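Beta-1,4-mannanase (Aplysia kurodai, PDB 3VUP) probably hydrolyses internal beta-1,4-mannosidic bonds of mannan as a TIM-barrel digestive enzyme of the sea hare. Local coordinates at residues A[58-63]-A[107-112]; A[157-162]-A[218-223]; A[306-311]-A[333-338]. One frame throughout, in Å; residues are numbered along the deposited sequence. Where two conformers were deposited one is given.

From the N terminus, contact 1 comes first: it sets strand 58-65 beside strand 105-112, closing a loop of 43 residues that holds helix 88-101. Contact 2 follows after contact 1 is complete and pairs strand 157-161 with strand 220-224, closing a longer loop that carries helix 197-214. Contact 3, near the C terminus, brings helix 304-313 against helix 324-338 and closes a short loop of 21 residues that contains strand 318-322. The three are in series, none enclosing or crossing another. Contacts 1 and 2 touch, because strands 105-112 and 157-161 are neighbours in the closed barrel, and Arg60 reaches Asp158 across them. Contact 3 stands apart in the outer helical layer, its centre about 21 Å from that of contact 1.

Contact 1 (A[58-63]-A[107-112]); sequences SMRLWI and FPCLWN
The indole of Trp62 receives Cys109 SG over one face, the sulfur lying 4.4 Å from the centroid of the five-membered ring and 13° off its normal. Toward the far end of the same indole the Asn112 amide approaches obliquely, planes 53° apart, with Asn112 ND2 3.4 Å from Trp62 CZ3; Asn112 OD1 accepts from Asn161. One face of the Arg60 guanidinium carries Trp62 NE1, while the Phe107 ring has Met59 O at its edge and Ser58 OG 3.7 Å from CE2. Cys109 SG is anti to its backbone N (chi1 177°), which brings the small polarisable sulfur over the indole and beside the guanidinium, 3.8 Å from Arg60 NH2. Beneath these groups the strands run parallel: Phe107 N bonds to Met59 O, Leu61 N to Phe107 O, Cys109 N to Leu61 O (2.8 Å) and Ile63 N to Cys109 O. At the corner where the chain turns, Ile63 CG1 lies alongside Pro108 CB at 3.7 Å. The Arg60 chain, extended from CG to NE, reaches Asp158 and Glu293 by salt bridges and Asn22 and Asn161 by hydrogen bonds. Carboxylates and amide oxygens thus match the buried Arg60 guanidinium, which probably holds its charge and limits its rotation.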
loop_
_atom_site.group_PDB
_atom_site.type_symbol
_atom_site.label_atom_id
_atom_site.label_comp_id
_atom_site.label_asym_id
_atom_site.label_seq_id
_atom_site.Cartn_x
_atom_site.Cartn_y
_atom_site.Cartn_z
ATOM N N SER A 58 9.264 2.194 9.333
ATOM C CA SER A 58 8.142 2.242 8.374
ATOM C C SER A 58 6.871 1.656 8.965
ATOM O O SER A 58 6.937 0.548 9.504
ATOM C CB SER A 58 8.461 1.369 7.157
ATOM O OG SER A 58 9.408 1.961 6.299
ATOM N N MET A 59 5.735 2.328 8.799
ATOM C CA MET A 59 4.429 1.812 9.203
ATOM C C MET A 59 3.430 1.972 8.052
ATOM O O MET A 59 3.226 3.099 7.593
ATOM C CB MET A 59 3.922 2.603 10.414
ATOM C CG MET A 59 2.598 2.131 10.995
ATOM S SD MET A 59 2.718 0.677 12.048
ATOM C CE MET A 59 3.169 1.411 13.622
ATOM N N ARG A 60 2.798 0.879 7.628
ATOM C CA ARG A 60 1.667 0.937 6.708
ATOM C C ARG A 60 0.403 0.827 7.557
ATOM O O ARG A 60 0.332 0.001 8.466
ATOM C CB ARG A 60 1.746 -0.212 5.705
ATOM C CG ARG A 60 0.570 -0.286 4.721
ATOM C CD ARG A 60 0.910 -1.244 3.611
ATOM N NE ARG A 60 -0.090 -1.445 2.564
ATOM C CZ ARG A 60 -0.824 -2.545 2.403
ATOM N NH1 ARG A 60 -0.814 -3.523 3.304
ATOM N NH2 ARG A 60 -1.595 -2.653 1.328
ATOM N N LEU A 61 -0.589 1.669 7.284
ATOM C CA LEU A 61 -1.859 1.602 8.006
ATOM C C LEU A 61 -2.971 2.068 7.081
ATOM O O LEU A 61 -2.736 2.821 6.130
ATOM C CB LEU A 61 -1.835 2.402 9.313
ATOM C CG LEU A 61 -2.000 3.924 9.266
ATOM C CD1 LEU A 61 -2.110 4.465 10.680
ATOM C CD2 LEU A 61 -0.848 4.596 8.544
ATOM N N TRP A 62 -4.174 1.581 7.341
ATOM C CA TRP A 62 -5.258 1.698 6.383
ATOM C C TRP A 62 -6.234 2.791 6.787
ATOM O O TRP A 62 -6.573 2.933 7.965
ATOM C CB TRP A 62 -5.989 0.373 6.244
ATOM C CG TRP A 62 -5.172 -0.787 5.724
ATOM C CD1 TRP A 62 -3.814 -0.893 5.596
ATOM C CD2 TRP A 62 -5.710 -2.028 5.299
ATOM N NE1 TRP A 62 -3.482 -2.132 5.084
ATOM C CE2 TRP A 62 -4.638 -2.849 4.900
ATOM C CE3 TRP A 62 -7.012 -2.522 5.192
ATOM C CZ2 TRP A 62 -4.833 -4.152 4.424
ATOM C CZ3 TRP A 62 -7.206 -3.794 4.725
ATOM C CH2 TRP A 62 -6.123 -4.605 4.352
ATOM N N ILE A 63 -6.694 3.544 5.789
ATOM C CA ILE A 63 -7.465 4.760 6.012
ATOM C C ILE A 63 -8.948 4.577 5.671
ATOM O O ILE A 63 -9.736 4.260 6.557
ATOM C CB ILE A 63 -6.852 5.973 5.253
ATOM C CG1 ILE A 63 -5.326 6.053 5.480
ATOM C CG2 ILE A 63 -7.552 7.256 5.659
ATOM C CD1 ILE A 63 -4.897 6.177 6.924
ATOM N N PHE A 107 2.988 5.055 5.571
ATOM C CA PHE A 107 2.440 4.683 4.274
ATOM C C PHE A 107 0.942 4.443 4.425
ATOM O O PHE A 107 0.509 3.327 4.677
ATOM C CB PHE A 107 3.179 3.449 3.735
ATOM C CG PHE A 107 4.645 3.697 3.509
ATOM C CD1 PHE A 107 5.113 4.074 2.267
ATOM C CD2 PHE A 107 5.545 3.604 4.557
ATOM C CE1 PHE A 107 6.461 4.336 2.068
ATOM C CE2 PHE A 107 6.898 3.864 4.361
ATOM C CZ PHE A 107 7.354 4.229 3.117
ATOM N N PRO A 108 0.141 5.510 4.305
ATOM C CA PRO A 108 -1.309 5.335 4.407
ATOM C C PRO A 108 -1.821 4.571 3.196
ATOM O O PRO A 108 -1.439 4.874 2.062
ATOM C CB PRO A 108 -1.837 6.776 4.381
ATOM C CG PRO A 108 -0.648 7.640 4.728
ATOM C CD PRO A 108 0.520 6.920 4.124
ATOM N N CYS A 109 -2.691 3.596 3.445
ATOM C CA CYS A 109 -3.315 2.820 2.383
ATOM C C CYS A 109 -4.775 3.243 2.282
ATOM O O CYS A 109 -5.546 3.054 3.223
ATOM C CB CYS A 109 -3.190 1.324 2.672
ATOM S SG CYS A 109 -4.015 0.280 1.457
ATOM N N LEU A 110 -5.149 3.818 1.144
ATOM C CA LEU A 110 -6.449 4.471 1.026
ATOM C C LEU A 110 -7.616 3.488 1.005
ATOM O O LEU A 110 -8.541 3.632 1.804
ATOM C CB LEU A 110 -6.486 5.371 -0.206
ATOM C CG LEU A 110 -5.481 6.517 -0.203
ATOM C CD1 LEU A 110 -5.603 7.283 -1.510
ATOM C CD2 LEU A 110 -5.687 7.424 1.006
ATOM N N TRP A 111 -7.558 2.499 0.109
ATOM C CA TRP A 111 -8.694 1.629 -0.179
ATOM C C TRP A 111 -8.325 0.158 -0.010
ATOM O O TRP A 111 -7.143 -0.200 0.070
ATOM C CB TRP A 111 -9.175 1.852 -1.609
ATOM C CG TRP A 111 -9.556 3.266 -1.923
ATOM C CD1 TRP A 111 -8.851 4.151 -2.687
ATOM C CD2 TRP A 111 -10.740 3.959 -1.497
ATOM N NE1 TRP A 111 -9.512 5.348 -2.757
ATOM C CE2 TRP A 111 -10.674 5.256 -2.038
ATOM C CE3 TRP A 111 -11.836 3.617 -0.695
ATOM C CZ2 TRP A 111 -11.674 6.207 -1.824
ATOM C CZ3 TRP A 111 -12.828 4.562 -0.485
ATOM C CH2 TRP A 111 -12.736 5.841 -1.043
ATOM N N ASN A 112 -9.343 -0.700 0.017
ATOM C CA ASN A 112 -9.147 -2.130 0.197
ATOM C C ASN A 112 -10.103 -2.907 -0.703
ATOM O O ASN A 112 -11.296 -2.591 -0.765
ATOM C CB ASN A 112 -9.427 -2.502 1.656
ATOM C CG ASN A 112 -9.222 -3.975 1.948
ATOM O OD1 ASN A 112 -8.375 -4.628 1.335
ATOM N ND2 ASN A 112 -9.987 -4.506 2.906
#

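Contact 2 (A[157-162]-A[218-223]); sequences WDLMNE and ALVTMG
Two neighbouring parallel strands of the TIM barrel, 157-161 and 220-223, meet here, and a beta bulge shifts their register by one residue between Asp158 and Asn161. Before the bulge Trp157 N bonds to Leu219 O, Thr221 N to Trp157 O and Leu159 N to Thr221 O (2.9 Å). Beyond it Gly223 N turns to Met160 O at 3.2 Å, and Gly223 O accepts Glu162 N at 2.7 Å, the donor nearly along the C=O axis. Asp158 reaches into the bulge: with CG anti to its backbone N (chi1 176°), OD1 comes 3.3 Å from Met222 CA and accepts weak bonds from Gly223 N and Met160 N. Gly223 suits this place because its CA carries no side chain beside the Asp158 carboxylate. Trp157 and Leu159 also touch helix 197-214; Leu159 CG packs 3.7 Å from Val220 CG1, and Ala218 CB, in the loop before the strand, meets the Trp157 edge at CD1, 4.1 Å away. Met222 CG lies 3.4 Å from Met160 O. Outside the two strands, Asp158 OD2, salt-bridged to Arg60, also meets Gln260, and Glu162 OE2 meets His262. Asn161 ND2 and Glu162 OE2 hydrogen-bond to a Tris molecule, probably from the crystallisation liquor, which marks the pocket. The Asn-Glu pair at the strand's C-terminal end, Glu162 just beyond it, matches the acid/base motif of clan GH-A glycoside hydrolases, consistent with Glu162 being the proton donor.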
loop_
_atom_site.group_PDB
_atom_site.type_symbol
_atom_site.label_atom_id
_atom_site.label_comp_id
_atom_site.label_asym_id
_atom_site.label_seq_id
_atom_site.Cartn_x
_atom_site.Cartn_y
_atom_site.Cartn_z
ATOM N N TRP A 157 1.984 7.151 -0.500
ATOM C CA TRP A 157 0.567 6.823 -0.507
ATOM C C TRP A 157 0.358 5.490 -1.211
ATOM O O TRP A 157 0.774 5.325 -2.352
ATOM C CB TRP A 157 -0.226 7.898 -1.255
ATOM C CG TRP A 157 -0.207 9.248 -0.601
ATOM C CD1 TRP A 157 0.583 10.317 -0.938
ATOM C CD2 TRP A 157 -1.020 9.685 0.499
ATOM N NE1 TRP A 157 0.308 11.383 -0.119
ATOM C CE2 TRP A 157 -0.667 11.025 0.771
ATOM C CE3 TRP A 157 -2.014 9.077 1.279
ATOM C CZ2 TRP A 157 -1.271 11.768 1.793
ATOM C CZ3 TRP A 157 -2.608 9.813 2.300
ATOM C CH2 TRP A 157 -2.235 11.147 2.544
ATOM N N ASP A 158 -0.267 4.540 -0.522
ATOM C CA ASP A 158 -0.638 3.259 -1.115
ATOM C C ASP A 158 -2.110 3.396 -1.516
ATOM O O ASP A 158 -2.990 3.521 -0.661
ATOM C CB ASP A 158 -0.422 2.146 -0.087
ATOM C CG ASP A 158 -0.865 0.765 -0.566
ATOM O OD1 ASP A 158 -1.613 0.665 -1.563
ATOM O OD2 ASP A 158 -0.486 -0.226 0.113
ATOM N N LEU A 159 -2.384 3.386 -2.816
ATOM C CA LEU A 159 -3.747 3.639 -3.277
ATOM C C LEU A 159 -4.738 2.561 -2.884
ATOM O O LEU A 159 -5.905 2.848 -2.648
ATOM C CB LEU A 159 -3.780 3.786 -4.791
ATOM C CG LEU A 159 -2.929 4.907 -5.367
ATOM C CD1 LEU A 159 -3.174 5.001 -6.856
ATOM C CD2 LEU A 159 -3.222 6.237 -4.690
ATOM N N MET A 160 -4.299 1.312 -2.866
ATOM C CA MET A 160 -5.242 0.229 -2.669
ATOM C C MET A 160 -4.582 -1.051 -2.238
ATOM O O MET A 160 -3.609 -1.527 -2.844
ATOM C CB MET A 160 -6.037 -0.034 -3.945
ATOM C CG MET A 160 -7.112 -1.117 -3.796
ATOM S SD MET A 160 -8.193 -1.265 -5.228
ATOM C CE MET A 160 -9.720 -0.648 -4.542
ATOM N N ASN A 161 -5.153 -1.634 -1.196
ATOM C CA ASN A 161 -4.784 -2.970 -0.797
ATOM C C ASN A 161 -5.451 -4.038 -1.652
ATOM O O ASN A 161 -6.679 -4.150 -1.672
ATOM C CB ASN A 161 -5.176 -3.217 0.648
ATOM C CG ASN A 161 -4.680 -4.546 1.120
ATOM O OD1 ASN A 161 -3.474 -4.742 1.240
ATOM N ND2 ASN A 161 -5.585 -5.494 1.330
ATOM N N GLU A 162 -4.623 -4.811 -2.348
ATOM C CA GLU A 162 -5.037 -6.032 -3.044
ATOM C C GLU A 162 -6.256 -5.871 -3.966
ATOM O O GLU A 162 -7.294 -6.501 -3.746
ATOM C CB GLU A 162 -5.254 -7.158 -2.028
ATOM C CG GLU A 162 -3.985 -7.382 -1.201
ATOM C CD GLU A 162 -3.997 -8.618 -0.319
ATOM O OE1 GLU A 162 -5.073 -9.229 -0.116
ATOM O OE2 GLU A 162 -2.900 -8.975 0.190
ATOM N N ALA A 218 5.567 13.658 -3.555
ATOM C CA ALA A 218 5.061 12.455 -2.903
ATOM C C ALA A 218 5.285 11.212 -3.753
ATOM O O ALA A 218 5.295 11.277 -4.983
ATOM C CB ALA A 218 3.579 12.611 -2.580
ATOM N N LEU A 219 5.441 10.078 -3.082
ATOM C CA LEU A 219 5.555 8.793 -3.753
ATOM C C LEU A 219 4.241 8.038 -3.670
ATOM O O LEU A 219 3.499 8.173 -2.689
ATOM C CB LEU A 219 6.668 7.955 -3.125
ATOM C CG LEU A 219 8.056 8.605 -3.065
ATOM C CD1 LEU A 219 9.052 7.672 -2.384
ATOM C CD2 LEU A 219 8.540 8.992 -4.454
ATOM N N VAL A 220 3.979 7.221 -4.688
ATOM C CA VAL A 220 2.733 6.474 -4.774
ATOM C C VAL A 220 3.021 5.007 -5.096
ATOM O O VAL A 220 3.878 4.686 -5.944
ATOM C CB VAL A 220 1.780 7.083 -5.841
ATOM C CG1 VAL A 220 0.444 6.342 -5.853
ATOM C CG2 VAL A 220 1.553 8.556 -5.555
ATOM N N THR A 221 2.294 4.124 -4.413
ATOM C CA THR A 221 2.394 2.688 -4.637
ATOM C C THR A 221 0.986 2.073 -4.545
ATOM O O THR A 221 -0.011 2.788 -4.405
ATOM C CB THR A 221 3.357 2.034 -3.609
ATOM O OG1 THR A 221 3.636 0.677 -3.976
ATOM C CG2 THR A 221 2.770 2.064 -2.214
ATOM N N MET A 222 0.934 0.746 -4.612
ATOM C CA MET A 222 -0.289 -0.031 -4.481
ATOM C C MET A 222 0.172 -1.437 -4.108
ATOM O O MET A 222 1.161 -1.934 -4.650
ATOM C CB MET A 222 -1.088 0.019 -5.791
ATOM C CG MET A 222 -2.291 -0.909 -5.874
ATOM S SD MET A 222 -1.818 -2.604 -6.313
ATOM C CE MET A 222 -0.928 -2.286 -7.835
ATOM N N GLY A 223 -0.519 -2.074 -3.166
ATOM C CA GLY A 223 -0.098 -3.370 -2.664
ATOM C C GLY A 223 -0.802 -4.546 -3.323
ATOM O O GLY A 223 -1.987 -4.788 -3.072
#

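Contact 3 (A[306-311]-A[333-338]); sequences QMFNYV and KGITNI
Phe308 carries most of this contact between helices 304-313 and 324-338, and its side chain can be followed outward from the backbone. CB lies 3.8 Å from Gly334 O and also near Ile338 CG2. CG comes next, over the carbonyl group of Gly334. One ortho carbon, CD2, rests 3.8 Å from Gly334 CA, while the other, CD1, is 4.0 Å from Ile338 CD1, whose side chain crosses that of Phe308 at about a right angle. Farther out CE1 touches Ile335 CG1, and CZ comes to 3.5 Å from the same methylene. One ring face thus lies against the backbone of the second helix, with Ile335 N over its centre. Glycine suits position 334 because a CB there would run into the ring at CD2, so the bare CA leaves the aromatic side chain room to lie flat on the helix.

Nearer the surface, Asn309 ND2 donates to Asn337 OD1 at 2.9 Å, with a nearly straight N-H...O angle of 168°. The acceptor lies close to the Asn309 amide plane, although the two amides are turned 60° from each other. Asn309 ND2 also bonds to Thr305 O, one turn back, and these two bonds fix which way the amide is flipped. Ile338 CG2 slides past that amide, 3.6 Å from ND2. Inward, Phe308 meets Phe294 edge-to-face and touches Ala319 and Ser321 of strand 318-322. With axes inclined at 44°, these are consecutive helices of a (beta/alpha)8 barrel, joined through strand 318-322.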
loop_
_atom_site.group_PDB
_atom_site.type_symbol
_atom_site.label_atom_id
_atom_site.label_comp_id
_atom_site.label_asym_id
_atom_site.label_seq_id
_atom_site.Cartn_x
_atom_site.Cartn_y
_atom_site.Cartn_z
ATOM N N GLN A 306 14.032 -15.111 9.900
ATOM C CA GLN A 306 14.480 -15.573 8.596
ATOM C C GLN A 306 13.791 -14.805 7.478
ATOM O O GLN A 306 14.411 -14.526 6.446
ATOM C CB GLN A 306 14.259 -17.075 8.434
ATOM C CG GLN A 306 15.276 -17.889 9.215
ATOM C CD GLN A 306 14.931 -19.358 9.263
ATOM O OE1 GLN A 306 13.763 -19.736 9.296
ATOM N NE2 GLN A 306 15.949 -20.199 9.265
ATOM N N MET A 307 12.516 -14.469 7.678
ATOM C CA MET A 307 11.763 -13.765 6.644
ATOM C C MET A 307 12.295 -12.348 6.436
ATOM O O MET A 307 12.538 -11.941 5.305
ATOM C CB MET A 307 10.264 -13.770 6.961
ATOM C CG MET A 307 9.680 -15.173 6.997
ATOM S SD MET A 307 7.915 -15.230 7.314
ATOM C CE MET A 307 7.288 -14.918 5.668
ATOM N N PHE A 308 12.482 -11.596 7.518
ATOM C CA PHE A 308 13.033 -10.246 7.387
ATOM C C PHE A 308 14.421 -10.266 6.752
ATOM O O PHE A 308 14.730 -9.457 5.872
ATOM C CB PHE A 308 13.071 -9.522 8.731
ATOM C CG PHE A 308 11.793 -8.790 9.062
ATOM C CD1 PHE A 308 11.573 -7.496 8.604
ATOM C CD2 PHE A 308 10.806 -9.393 9.823
ATOM C CE1 PHE A 308 10.404 -6.820 8.911
ATOM C CE2 PHE A 308 9.638 -8.722 10.132
ATOM C CZ PHE A 308 9.434 -7.439 9.676
ATOM N N ASN A 309 15.263 -11.208 7.173
ATOM C CA ASN A 309 16.598 -11.345 6.585
ATOM C C ASN A 309 16.511 -11.720 5.114
ATOM O O ASN A 309 17.265 -11.201 4.293
ATOM C CB ASN A 309 17.447 -12.353 7.365
ATOM C CG ASN A 309 18.066 -11.744 8.601
ATOM O OD1 ASN A 309 19.167 -11.220 8.555
ATOM N ND2 ASN A 309 17.347 -11.785 9.711
ATOM N N TYR A 310 15.599 -12.629 4.780
ATOM C CA TYR A 310 15.455 -13.056 3.395
ATOM C C TYR A 310 15.159 -11.852 2.504
ATOM O O TYR A 310 15.787 -11.660 1.463
ATOM C CB TYR A 310 14.363 -14.123 3.236
ATOM C CG TYR A 310 14.354 -14.674 1.836
ATOM C CD1 TYR A 310 13.731 -13.985 0.806
ATOM C CD2 TYR A 310 15.026 -15.848 1.522
ATOM C CE1 TYR A 310 13.771 -14.450 -0.487
ATOM C CE2 TYR A 310 15.060 -16.333 0.225
ATOM C CZ TYR A 310 14.434 -15.624 -0.777
ATOM O OH TYR A 310 14.481 -16.110 -2.060
ATOM N N VAL A 311 14.189 -11.041 2.904
ATOM C CA VAL A 311 13.816 -9.896 2.090
ATOM C C VAL A 311 15.016 -8.963 1.915
ATOM O O VAL A 311 15.337 -8.545 0.799
ATOM C CB VAL A 311 12.614 -9.135 2.692
ATOM C CG1 VAL A 311 12.306 -7.913 1.873
ATOM C CG2 VAL A 311 11.389 -10.032 2.775
ATOM N N LYS A 333 10.933 -9.058 16.704
ATOM C CA LYS A 333 12.209 -9.755 16.749
ATOM C C LYS A 333 12.924 -9.686 15.414
ATOM O O LYS A 333 14.142 -9.524 15.357
ATOM C CB LYS A 333 11.998 -11.236 17.053
ATOM C CG LYS A 333 11.335 -11.535 18.362
ATOM C CD LYS A 333 11.117 -13.029 18.529
ATOM C CE LYS A 333 12.434 -13.766 18.694
ATOM N NZ LYS A 333 12.225 -15.231 18.823
ATOM N N GLY A 334 12.169 -9.835 14.333
ATOM C CA GLY A 334 12.764 -9.773 13.012
ATOM C C GLY A 334 13.206 -8.374 12.643
ATOM O O GLY A 334 14.279 -8.182 12.076
ATOM N N ILE A 335 12.365 -7.396 12.960
ATOM C CA ILE A 335 12.697 -5.993 12.764
ATOM C C ILE A 335 13.987 -5.634 13.514
ATOM O O ILE A 335 14.891 -5.012 12.952
ATOM C CB ILE A 335 11.517 -5.114 13.213
ATOM C CG1 ILE A 335 10.324 -5.339 12.279
ATOM C CG2 ILE A 335 11.910 -3.648 13.276
ATOM C CD1 ILE A 335 9.013 -4.846 12.835
ATOM N N THR A 336 14.091 -6.055 14.770
ATOM C CA THR A 336 15.287 -5.786 15.559
ATOM C C THR A 336 16.515 -6.463 14.966
ATOM O O THR A 336 17.600 -5.886 14.936
ATOM C CB THR A 336 15.083 -6.224 17.021
ATOM O OG1 THR A 336 14.068 -5.410 17.623
ATOM C CG2 THR A 336 16.366 -6.084 17.810
ATOM N N ASN A 337 16.351 -7.683 14.470
ATOM C CA ASN A 337 17.503 -8.435 14.000
ATOM C C ASN A 337 18.202 -7.780 12.817
ATOM O O ASN A 337 19.428 -7.839 12.707
ATOM C CB ASN A 337 17.118 -9.867 13.658
ATOM C CG ASN A 337 18.315 -10.704 13.305
ATOM O OD1 ASN A 337 18.603 -10.936 12.135
ATOM N ND2 ASN A 337 19.048 -11.133 14.320
ATOM N N ILE A 338 17.432 -7.147 11.939
ATOM C CA ILE A 338 18.016 -6.573 10.730
ATOM C C ILE A 338 18.370 -5.096 10.854
ATOM O O ILE A 338 18.903 -4.528 9.915
ATOM C CB ILE A 338 17.131 -6.784 9.461
ATOM C CG1 ILE A 338 15.828 -5.986 9.543
ATOM C CG2 ILE A 338 16.871 -8.266 9.205
ATOM C CD1 ILE A 338 15.136 -5.833 8.191
#